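Local coordinates for p800 reaction center core protein (PDB 5V8K), which forms the homodimeric core of a heliobacterial photosynthetic reaction center, carrying bacteriochlorophylls and binding a [4Fe-4S] cluster, at residues Gln5-Phe10 and Gly282-Leu287; Trp397-Phe402 and Ile435-Gln440. One frame throughout, in Å; residues are numbered along the deposited sequence.

Overall arrangement
Both contacts are buried on the same side of the chain's centre, their own centres about 12 Å apart. Contact 1 sets the N-terminal loop against the predicted transmembrane helix 258-291; contact 2 joins the end of helix 376-401 to the start of helix 437-447. They meet at A283, whose CB lies 3.5 Å from M399 O and 3.7 Å from L437 CD2, while M286 SD packs 4.0 Å from V400 CG1. Each contact lines a different bacteriochlorophyll g pocket, and that of contact 2 also takes in G282, A283 and M286 of contact 1. In contact 2 the Q440 side chain is about 9 Å from that of C433, a ligand of the [4Fe-4S] cluster.

Contact 1 (Gln5-Phe10 and Gly282-Leu287); sequences QVFEYF and GAHFML. With GBF (Bacteriochlorophyll g), chain B.
The rings of F7 and H284 meet obliquely, their side chains running antiparallel past one another, centroids 5.1 Å apart and planes at 76°. The F7 side chain bridges pigment and helix. Its CB starts 3.6 Å from the ester carbonyl O1D of bacteriochlorophyll g, and CG keeps near the same oxygen. With CG anti to the carbonyl carbon (chi1 -67°), the ring runs past the macrocycle's rim: CD2 approaches the keto oxygen OBD at 3.1 Å and CE2 stays close to it. On the far side of the ring, CE1 comes 3.8 Å from H284 NE2, while CZ lies beside H284 CD2. The ester methyl CED lies off-centre over one face of F7 and also over one face of H284, so the two rings share it. Q5 O meets the H284 imidazole in plane at its edge, 3.0 Å from CE1. H284 ND1 is hydrogen-bonded to E201, which helps fix the ring's rotation. The backbone also holds the pigment's ester: F7 N donates one hydrogen bond to O1D, 3.1 Å long at 159°. F10 is sandwiched between Y9 CD2 on one face and the pigment's CBD on the other. Loop and helix 258-291 thus form part of the wall of a bacteriochlorophyll g pocket, with a backbone N-H and aromatic side chains holding the macrocycle's ester rim.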
loop_
_atom_site.group_PDB
_atom_site.type_symbol
_atom_site.label_atom_id
_atom_site.label_comp_id
_atom_site.label_asym_id
_atom_site.label_seq_id
_atom_site.Cartn_x
_atom_site.Cartn_y
_atom_site.Cartn_z
ATOM N N GLN A 5 12.620 10.993 33.155
ATOM C CA GLN A 5 12.815 9.630 32.695
ATOM C C GLN A 5 11.952 9.302 31.496
ATOM O O GLN A 5 11.779 8.128 31.181
ATOM C CB GLN A 5 12.542 8.647 33.831
ATOM C CG GLN A 5 13.289 8.993 35.123
ATOM C CD GLN A 5 12.784 8.201 36.301
ATOM O OE1 GLN A 5 11.579 8.054 36.496
ATOM N NE2 GLN A 5 13.689 7.683 37.085
ATOM N N VAL A 6 11.398 10.312 30.835
ATOM C CA VAL A 6 10.587 10.128 29.644
ATOM C C VAL A 6 11.198 10.935 28.510
ATOM O O VAL A 6 11.999 11.843 28.714
ATOM C CB VAL A 6 9.120 10.548 29.859
ATOM C CG1 VAL A 6 8.495 9.749 30.956
ATOM C CG2 VAL A 6 9.030 12.030 30.163
ATOM N N PHE A 7 10.766 10.620 27.298
ATOM C CA PHE A 7 11.196 11.394 26.148
ATOM C C PHE A 7 10.721 12.839 26.254
ATOM O O PHE A 7 9.692 13.144 26.867
ATOM C CB PHE A 7 10.674 10.758 24.856
ATOM C CG PHE A 7 11.267 9.414 24.550
ATOM C CD1 PHE A 7 12.568 9.103 24.917
ATOM C CD2 PHE A 7 10.544 8.480 23.832
ATOM C CE1 PHE A 7 13.121 7.874 24.623
ATOM C CE2 PHE A 7 11.084 7.248 23.523
ATOM C CZ PHE A 7 12.375 6.939 23.914
ATOM N N GLU A 8 11.465 13.714 25.583
ATOM C CA GLU A 8 11.332 15.155 25.754
ATOM C C GLU A 8 9.889 15.604 25.638
ATOM O O GLU A 8 9.382 16.335 26.491
ATOM C CB GLU A 8 12.210 15.868 24.720
ATOM N N TYR A 9 9.202 15.137 24.601
ATOM C CA TYR A 9 7.840 15.566 24.317
ATOM C C TYR A 9 6.875 15.303 25.470
ATOM O O TYR A 9 5.827 15.951 25.552
ATOM C CB TYR A 9 7.381 14.843 23.063
ATOM C CG TYR A 9 5.994 15.127 22.641
ATOM C CD1 TYR A 9 5.677 16.305 21.993
ATOM C CD2 TYR A 9 4.983 14.217 22.891
ATOM C CE1 TYR A 9 4.384 16.567 21.595
ATOM C CE2 TYR A 9 3.688 14.469 22.502
ATOM C CZ TYR A 9 3.397 15.648 21.846
ATOM O OH TYR A 9 2.108 15.933 21.450
ATOM N N PHE A 10 7.182 14.343 26.331
ATOM C CA PHE A 10 6.273 13.925 27.380
ATOM C C PHE A 10 6.665 14.448 28.770
ATOM O O PHE A 10 5.956 14.176 29.734
ATOM C CB PHE A 10 6.202 12.400 27.406
ATOM C CG PHE A 10 5.606 11.788 26.159
ATOM C CD1 PHE A 10 4.235 11.656 26.027
ATOM C CD2 PHE A 10 6.417 11.327 25.130
ATOM C CE1 PHE A 10 3.689 11.077 24.889
ATOM C CE2 PHE A 10 5.874 10.755 24.004
ATOM C CZ PHE A 10 4.507 10.639 23.884
ATOM N N GLY A 282 10.599 -1.872 28.916
ATOM C CA GLY A 282 11.689 -2.548 29.585
ATOM C C GLY A 282 13.018 -2.143 28.979
ATOM O O GLY A 282 13.974 -1.839 29.689
ATOM N N ALA A 283 13.066 -2.098 27.648
ATOM C CA ALA A 283 14.257 -1.656 26.933
ATOM C C ALA A 283 14.603 -0.217 27.282
ATOM O O ALA A 283 15.779 0.131 27.432
ATOM C CB ALA A 283 14.029 -1.800 25.414
ATOM N N HIS A 284 13.599 0.644 27.380
ATOM C CA HIS A 284 13.861 2.029 27.745
ATOM C C HIS A 284 14.402 2.123 29.165
ATOM O O HIS A 284 15.295 2.929 29.449
ATOM C CB HIS A 284 12.591 2.873 27.602
ATOM C CG HIS A 284 12.815 4.304 27.924
ATOM N ND1 HIS A 284 12.335 4.884 29.075
ATOM C CD2 HIS A 284 13.533 5.256 27.286
ATOM C CE1 HIS A 284 12.731 6.145 29.123
ATOM N NE2 HIS A 284 13.467 6.394 28.057
ATOM N N PHE A 285 13.872 1.312 30.075
ATOM C CA PHE A 285 14.435 1.248 31.421
ATOM C C PHE A 285 15.897 0.805 31.377
ATOM O O PHE A 285 16.768 1.423 32.013
ATOM C CB PHE A 285 13.579 0.317 32.293
ATOM C CG PHE A 285 14.315 -0.259 33.493
ATOM C CD1 PHE A 285 14.519 0.487 34.648
ATOM C CD2 PHE A 285 14.769 -1.569 33.462
ATOM C CE1 PHE A 285 15.211 -0.080 35.748
ATOM C CE2 PHE A 285 15.435 -2.132 34.540
ATOM C CZ PHE A 285 15.665 -1.391 35.678
ATOM N N MET A 286 16.197 -0.245 30.606
ATOM C CA MET A 286 17.583 -0.696 30.512
ATOM C C MET A 286 18.477 0.393 29.953
ATOM O O MET A 286 19.604 0.584 30.416
ATOM C CB MET A 286 17.686 -1.941 29.636
ATOM C CG MET A 286 17.017 -3.132 30.234
ATOM S SD MET A 286 16.590 -4.251 28.908
ATOM C CE MET A 286 16.915 -5.765 29.702
ATOM N N LEU A 287 17.990 1.111 28.950
ATOM C CA LEU A 287 18.796 2.146 28.333
ATOM C C LEU A 287 19.093 3.262 29.320
ATOM O O LEU A 287 20.207 3.807 29.328
ATOM C CB LEU A 287 18.073 2.673 27.097
ATOM C CG LEU A 287 18.851 3.625 26.217
ATOM C CD1 LEU A 287 20.102 2.908 25.630
ATOM C CD2 LEU A 287 17.965 4.158 25.081
HETATM MG MG GBF B . 3.680 3.822 27.369
HETATM C CHA GBF B . 5.614 6.671 26.567
HETATM C CHB GBF B . 3.009 5.215 30.300
HETATM C CHC GBF B . 1.210 1.406 27.650
HETATM C CHD GBF B . 4.152 2.860 23.959
HETATM N NA GBF B . 4.281 5.490 28.281
HETATM C C1A GBF B . 4.943 6.588 27.901
HETATM C C2A GBF B . 5.272 7.623 28.943
HETATM C C3A GBF B . 4.697 6.943 30.186
HETATM C C4A GBF B . 3.937 5.824 29.536
HETATM C CMA GBF B . 5.768 6.394 31.122
HETATM C CAA GBF B . 4.702 9.025 28.749
HETATM C CBA GBF B . 3.199 9.002 28.513
HETATM C CGA GBF B . 2.597 10.379 28.695
HETATM O O1A GBF B . 3.198 11.244 29.312
HETATM O O2A GBF B . 1.154 10.417 28.697
HETATM N NB GBF B . 2.269 3.417 28.787
HETATM C C1B GBF B . 2.191 4.023 29.993
HETATM C C2B GBF B . 1.271 3.351 30.801
HETATM C C3B GBF B . 0.761 2.292 30.034
HETATM C C4B GBF B . 1.431 2.365 28.788
HETATM C CMB GBF B . 0.899 3.778 32.208
HETATM C CAB GBF B . -0.248 1.261 30.421
HETATM C CBB GBF B . -0.741 0.965 31.626
HETATM N NC GBF B . 2.940 2.388 26.100
HETATM C C1C GBF B . 1.910 1.568 26.338
HETATM C C2C GBF B . 1.272 0.699 25.314
HETATM C C3C GBF B . 2.191 1.256 24.315
HETATM C C4C GBF B . 3.139 2.160 24.781
HETATM C CMC GBF B . 1.572 -0.739 25.701
HETATM C CAC GBF B . 2.170 0.877 22.884
HETATM C CBC GBF B . 1.214 -0.115 22.282
HETATM N ND GBF B . 4.529 4.499 25.669
HETATM C C1D GBF B . 4.799 4.086 24.445
HETATM C C2D GBF B . 5.771 4.856 23.429
HETATM C C3D GBF B . 5.994 5.794 24.425
HETATM C C4D GBF B . 5.314 5.629 25.673
HETATM C CMD GBF B . 6.268 4.592 22.037
HETATM C CAD GBF B . 6.618 7.133 24.479
HETATM O OBD GBF B . 7.542 7.681 23.819
HETATM C CBD GBF B . 6.422 7.690 25.857
HETATM C CGD GBF B . 7.722 7.768 26.546
HETATM O O1D GBF B . 8.353 8.794 26.701
HETATM O O2D GBF B . 8.225 6.552 27.093
HETATM C CED GBF B . 9.611 6.507 27.340
HETATM C C1 GBF B . 0.446 11.580 28.278
HETATM C C2 GBF B . -1.031 11.287 28.333
HETATM C C3 GBF B . -1.798 11.644 29.381
HETATM C C4 GBF B . -1.192 12.384 30.560
HETATM C C5 GBF B . -3.272 11.283 29.317
HETATM C C6 GBF B . -4.129 12.293 30.065
HETATM C C7 GBF B . -5.580 12.132 29.667
HETATM C C8 GBF B . -6.375 13.170 29.325
HETATM C C9 GBF B . -5.866 14.586 29.336
HETATM C C10 GBF B . -7.829 12.964 28.954
HETATM C C11 GBF B . -8.018 11.858 27.925
HETATM C C12 GBF B . -9.342 11.162 28.160
HETATM C C13 GBF B . -9.755 10.234 27.291
HETATM C C14 GBF B . -8.884 9.925 26.112
HETATM C C15 GBF B . -11.069 9.510 27.481
#

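Contact 2 (Trp397-Phe402 and Ile435-Gln440); sequences WRMVFF and ISLVDQ. With GBF (Bacteriochlorophyll g), chain T.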
loop_
_atom_site.group_PDB
_atom_site.type_symbol
_atom_site.label_atom_id
_atom_site.label_comp_id
_atom_site.label_asym_id
_atom_site.label_seq_id
_atom_site.Cartn_x
_atom_site.Cartn_y
_atom_site.Cartn_z
ATOM N N TRP A 397 14.150 -7.434 19.813
ATOM C CA TRP A 397 15.411 -7.709 20.482
ATOM C C TRP A 397 16.471 -6.660 20.154
ATOM O O TRP A 397 17.386 -6.453 20.957
ATOM C CB TRP A 397 15.909 -9.115 20.171
ATOM C CG TRP A 397 15.091 -10.154 20.886
ATOM C CD1 TRP A 397 14.209 -11.031 20.319
ATOM C CD2 TRP A 397 15.067 -10.425 22.299
ATOM N NE1 TRP A 397 13.659 -11.833 21.272
ATOM C CE2 TRP A 397 14.170 -11.496 22.500
ATOM C CE3 TRP A 397 15.720 -9.879 23.408
ATOM C CZ2 TRP A 397 13.872 -12.006 23.773
ATOM C CZ3 TRP A 397 15.446 -10.417 24.683
ATOM C CH2 TRP A 397 14.521 -11.465 24.843
ATOM N N ARG A 398 16.303 -5.919 19.062
ATOM C CA ARG A 398 17.184 -4.782 18.810
ATOM C C ARG A 398 16.901 -3.610 19.763
ATOM O O ARG A 398 17.840 -2.934 20.202
ATOM C CB ARG A 398 17.061 -4.363 17.341
ATOM C CG ARG A 398 17.689 -5.389 16.349
ATOM C CD ARG A 398 17.336 -5.042 14.924
ATOM N NE ARG A 398 18.004 -3.833 14.457
ATOM C CZ ARG A 398 18.010 -3.447 13.181
ATOM N NH1 ARG A 398 17.398 -4.189 12.280
ATOM N NH2 ARG A 398 18.681 -2.362 12.779
ATOM N N MET A 399 15.622 -3.350 20.096
ATOM C CA MET A 399 15.275 -2.410 21.167
ATOM C C MET A 399 16.045 -2.727 22.427
ATOM O O MET A 399 16.642 -1.840 23.052
ATOM C CB MET A 399 13.764 -2.457 21.490
ATOM C CG MET A 399 12.859 -1.641 20.617
ATOM S SD MET A 399 11.136 -1.531 21.303
ATOM C CE MET A 399 10.413 -3.125 20.984
ATOM N N VAL A 400 16.049 -4.006 22.802
ATOM C CA VAL A 400 16.628 -4.445 24.066
ATOM C C VAL A 400 18.148 -4.326 24.057
ATOM O O VAL A 400 18.743 -3.864 25.034
ATOM C CB VAL A 400 16.183 -5.883 24.366
ATOM C CG1 VAL A 400 16.891 -6.411 25.612
ATOM C CG2 VAL A 400 14.670 -5.940 24.526
ATOM N N PHE A 401 18.812 -4.763 22.971
ATOM C CA PHE A 401 20.261 -4.981 22.993
ATOM C C PHE A 401 21.084 -4.112 22.037
ATOM O O PHE A 401 22.317 -4.056 22.196
ATOM C CB PHE A 401 20.577 -6.455 22.690
ATOM C CG PHE A 401 20.227 -7.399 23.803
ATOM C CD1 PHE A 401 20.699 -7.191 25.094
ATOM C CD2 PHE A 401 19.429 -8.495 23.559
ATOM C CE1 PHE A 401 20.386 -8.072 26.138
ATOM C CE2 PHE A 401 19.094 -9.382 24.585
ATOM C CZ PHE A 401 19.561 -9.166 25.884
ATOM N N PHE A 402 20.461 -3.425 21.080
ATOM C CA PHE A 402 21.166 -2.594 20.113
ATOM C C PHE A 402 20.993 -1.086 20.317
ATOM O O PHE A 402 21.412 -0.308 19.453
ATOM C CB PHE A 402 20.705 -2.935 18.689
ATOM C CG PHE A 402 21.226 -4.246 18.144
ATOM C CD1 PHE A 402 21.074 -5.434 18.845
ATOM C CD2 PHE A 402 21.790 -4.295 16.876
ATOM C CE1 PHE A 402 21.530 -6.626 18.311
ATOM C CE2 PHE A 402 22.226 -5.488 16.345
ATOM C CZ PHE A 402 22.091 -6.657 17.058
ATOM N N ILE A 435 17.723 3.932 13.520
ATOM C CA ILE A 435 18.497 3.065 14.393
ATOM C C ILE A 435 18.175 3.215 15.891
ATOM O O ILE A 435 18.633 2.383 16.700
ATOM C CB ILE A 435 19.994 3.322 14.128
ATOM C CG1 ILE A 435 20.376 4.792 14.385
ATOM C CG2 ILE A 435 20.337 2.962 12.694
ATOM C CD1 ILE A 435 21.881 5.080 14.287
ATOM N N SER A 436 17.363 4.199 16.285
ATOM C CA SER A 436 17.092 4.393 17.702
ATOM C C SER A 436 16.090 3.364 18.242
ATOM O O SER A 436 15.414 2.639 17.504
ATOM C CB SER A 436 16.546 5.795 17.962
ATOM O OG SER A 436 15.225 5.886 17.478
ATOM N N LEU A 437 16.013 3.337 19.572
ATOM C CA LEU A 437 15.121 2.450 20.309
ATOM C C LEU A 437 13.658 2.642 19.892
ATOM O O LEU A 437 12.964 1.665 19.551
ATOM C CB LEU A 437 15.341 2.687 21.817
ATOM C CG LEU A 437 14.553 2.023 22.966
ATOM C CD1 LEU A 437 13.409 2.836 23.276
ATOM C CD2 LEU A 437 13.983 0.677 22.656
ATOM N N VAL A 438 13.181 3.896 19.847
ATOM C CA VAL A 438 11.762 4.098 19.544
ATOM C C VAL A 438 11.470 3.739 18.081
ATOM O O VAL A 438 10.376 3.259 17.750
ATOM C CB VAL A 438 11.302 5.535 19.909
ATOM C CG1 VAL A 438 11.750 6.584 18.875
ATOM C CG2 VAL A 438 9.827 5.554 20.069
ATOM N N ASP A 439 12.443 3.914 17.190
ATOM C CA ASP A 439 12.187 3.607 15.788
ATOM C C ASP A 439 12.119 2.091 15.563
ATOM O O ASP A 439 11.383 1.629 14.694
ATOM C CB ASP A 439 13.247 4.283 14.923
ATOM C CG ASP A 439 13.109 5.824 14.905
ATOM O OD1 ASP A 439 12.006 6.352 15.232
ATOM O OD2 ASP A 439 14.097 6.512 14.560
ATOM N N GLN A 440 12.791 1.305 16.407
ATOM C CA GLN A 440 12.615 -0.145 16.380
ATOM C C GLN A 440 11.292 -0.561 17.022
ATOM O O GLN A 440 10.714 -1.587 16.647
ATOM C CB GLN A 440 13.784 -0.842 17.074
ATOM C CG GLN A 440 15.118 -0.704 16.346
ATOM C CD GLN A 440 15.086 -1.366 14.969
ATOM O OE1 GLN A 440 14.721 -2.542 14.829
ATOM N NE2 GLN A 440 15.427 -0.602 13.946
HETATM MG MG GBF T . 10.241 -10.143 28.542
HETATM C CHA GBF T . 12.109 -8.701 31.139
HETATM C CHB GBF T . 12.148 -8.544 26.366
HETATM C CHC GBF T . 8.668 -12.117 26.248
HETATM C CHD GBF T . 8.364 -11.849 31.134
HETATM N NA GBF T . 11.781 -8.912 28.703
HETATM C C1A GBF T . 12.486 -8.418 29.723
HETATM C C2A GBF T . 13.758 -7.692 29.468
HETATM C C3A GBF T . 13.392 -7.263 28.042
HETATM C C4A GBF T . 12.376 -8.302 27.684
HETATM C CMA GBF T . 12.776 -5.871 27.952
HETATM C CAA GBF T . 15.005 -8.592 29.644
HETATM C CBA GBF T . 15.133 -9.694 28.594
HETATM C CGA GBF T . 16.433 -10.436 28.821
HETATM O O1A GBF T . 17.481 -9.813 28.956
HETATM O O2A GBF T . 16.487 -11.782 28.278
HETATM N NB GBF T . 10.522 -10.434 26.539
HETATM C C1B GBF T . 11.236 -9.570 25.777
HETATM C C2B GBF T . 11.099 -9.950 24.463
HETATM C C3B GBF T . 10.146 -10.953 24.436
HETATM C C4B GBF T . 9.704 -11.150 25.766
HETATM C CMB GBF T . 11.861 -9.372 23.289
HETATM C CAB GBF T . 9.799 -11.601 23.164
HETATM C CBB GBF T . 9.172 -12.740 22.973
HETATM N NC GBF T . 8.854 -11.641 28.697
HETATM C C1C GBF T . 8.302 -12.294 27.679
HETATM C C2C GBF T . 7.182 -13.269 27.797
HETATM C C3C GBF T . 7.256 -13.125 29.243
HETATM C C4C GBF T . 8.161 -12.188 29.722
HETATM C CMC GBF T . 5.885 -12.616 27.254
HETATM C CAC GBF T . 6.351 -13.899 30.115
HETATM C CBC GBF T . 5.392 -14.905 29.529
HETATM N ND GBF T . 10.166 -10.343 30.550
HETATM C C1D GBF T . 9.446 -10.924 31.507
HETATM C C2D GBF T . 9.738 -10.626 33.077
HETATM C C3D GBF T . 10.788 -9.775 32.718
HETATM C C4D GBF T . 11.042 -9.585 31.325
HETATM C CMD GBF T . 9.170 -11.081 34.371
HETATM C CAD GBF T . 11.847 -9.043 33.447
HETATM O OBD GBF T . 11.982 -8.726 34.676
HETATM C CBD GBF T . 12.632 -8.233 32.445
HETATM C CGD GBF T . 12.407 -6.751 32.533
HETATM O O1D GBF T . 11.525 -6.177 31.917
HETATM O O2D GBF T . 13.224 -5.930 33.374
HETATM C CED GBF T . 12.516 -4.961 34.147
HETATM C C1 GBF T . 17.698 -12.461 27.962
HETATM C C2 GBF T . 17.349 -13.426 26.857
HETATM C C3 GBF T . 16.730 -14.594 27.092
HETATM C C4 GBF T . 16.365 -15.017 28.483
HETATM C C5 GBF T . 16.390 -15.503 25.932
HETATM O O HOH W 1 18.124 0.054 18.702
#
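R398 and Q440 meet through bends in both chains: R398 turns at chi3 (70°) and Q440 at chi2 (-63°), which lays the amide against the guanidinium with their planes 22° apart. The contact joins two helix ends of the PsaA/PsaB-type core: helix 376-401, predicted transmembrane, finishes beside the N-terminus of helix 437-447, where S436 is the N-cap and its OG accepts a weak bond from D439 N. Q440 OE1 packs off-centre over one guanidinium face, 3.5 Å from R398 NE, without a hydrogen bond. R398 NH2 forms a salt bridge with E548 and a hydrogen bond to S545 O, both of the second subunit; R398 NH1 hydrogen-bonds to a bound 8(1)-OH-chlorophyll aF, and Q440 NE2 to S434 O and S545 OG of the second subunit, so the contact borders the dimer interface. Alongside, the M399 and L437 side chains run nearly perpendicular to each other; L437 CD2 is pressed tightly against M399, 3.3 Å from CG. A water donates to I435 O at 3.1 Å and weakly to R398 O, tying the two backbones. Away from helix 437-447, W397 lines a bacteriochlorophyll g site, and an alanine here would probably leave the pigment's methyl CMB without its aromatic cover and open a gap beside the macrocycle. That methyl sits over the centre of the indole, 3.2 Å from W397 CE2.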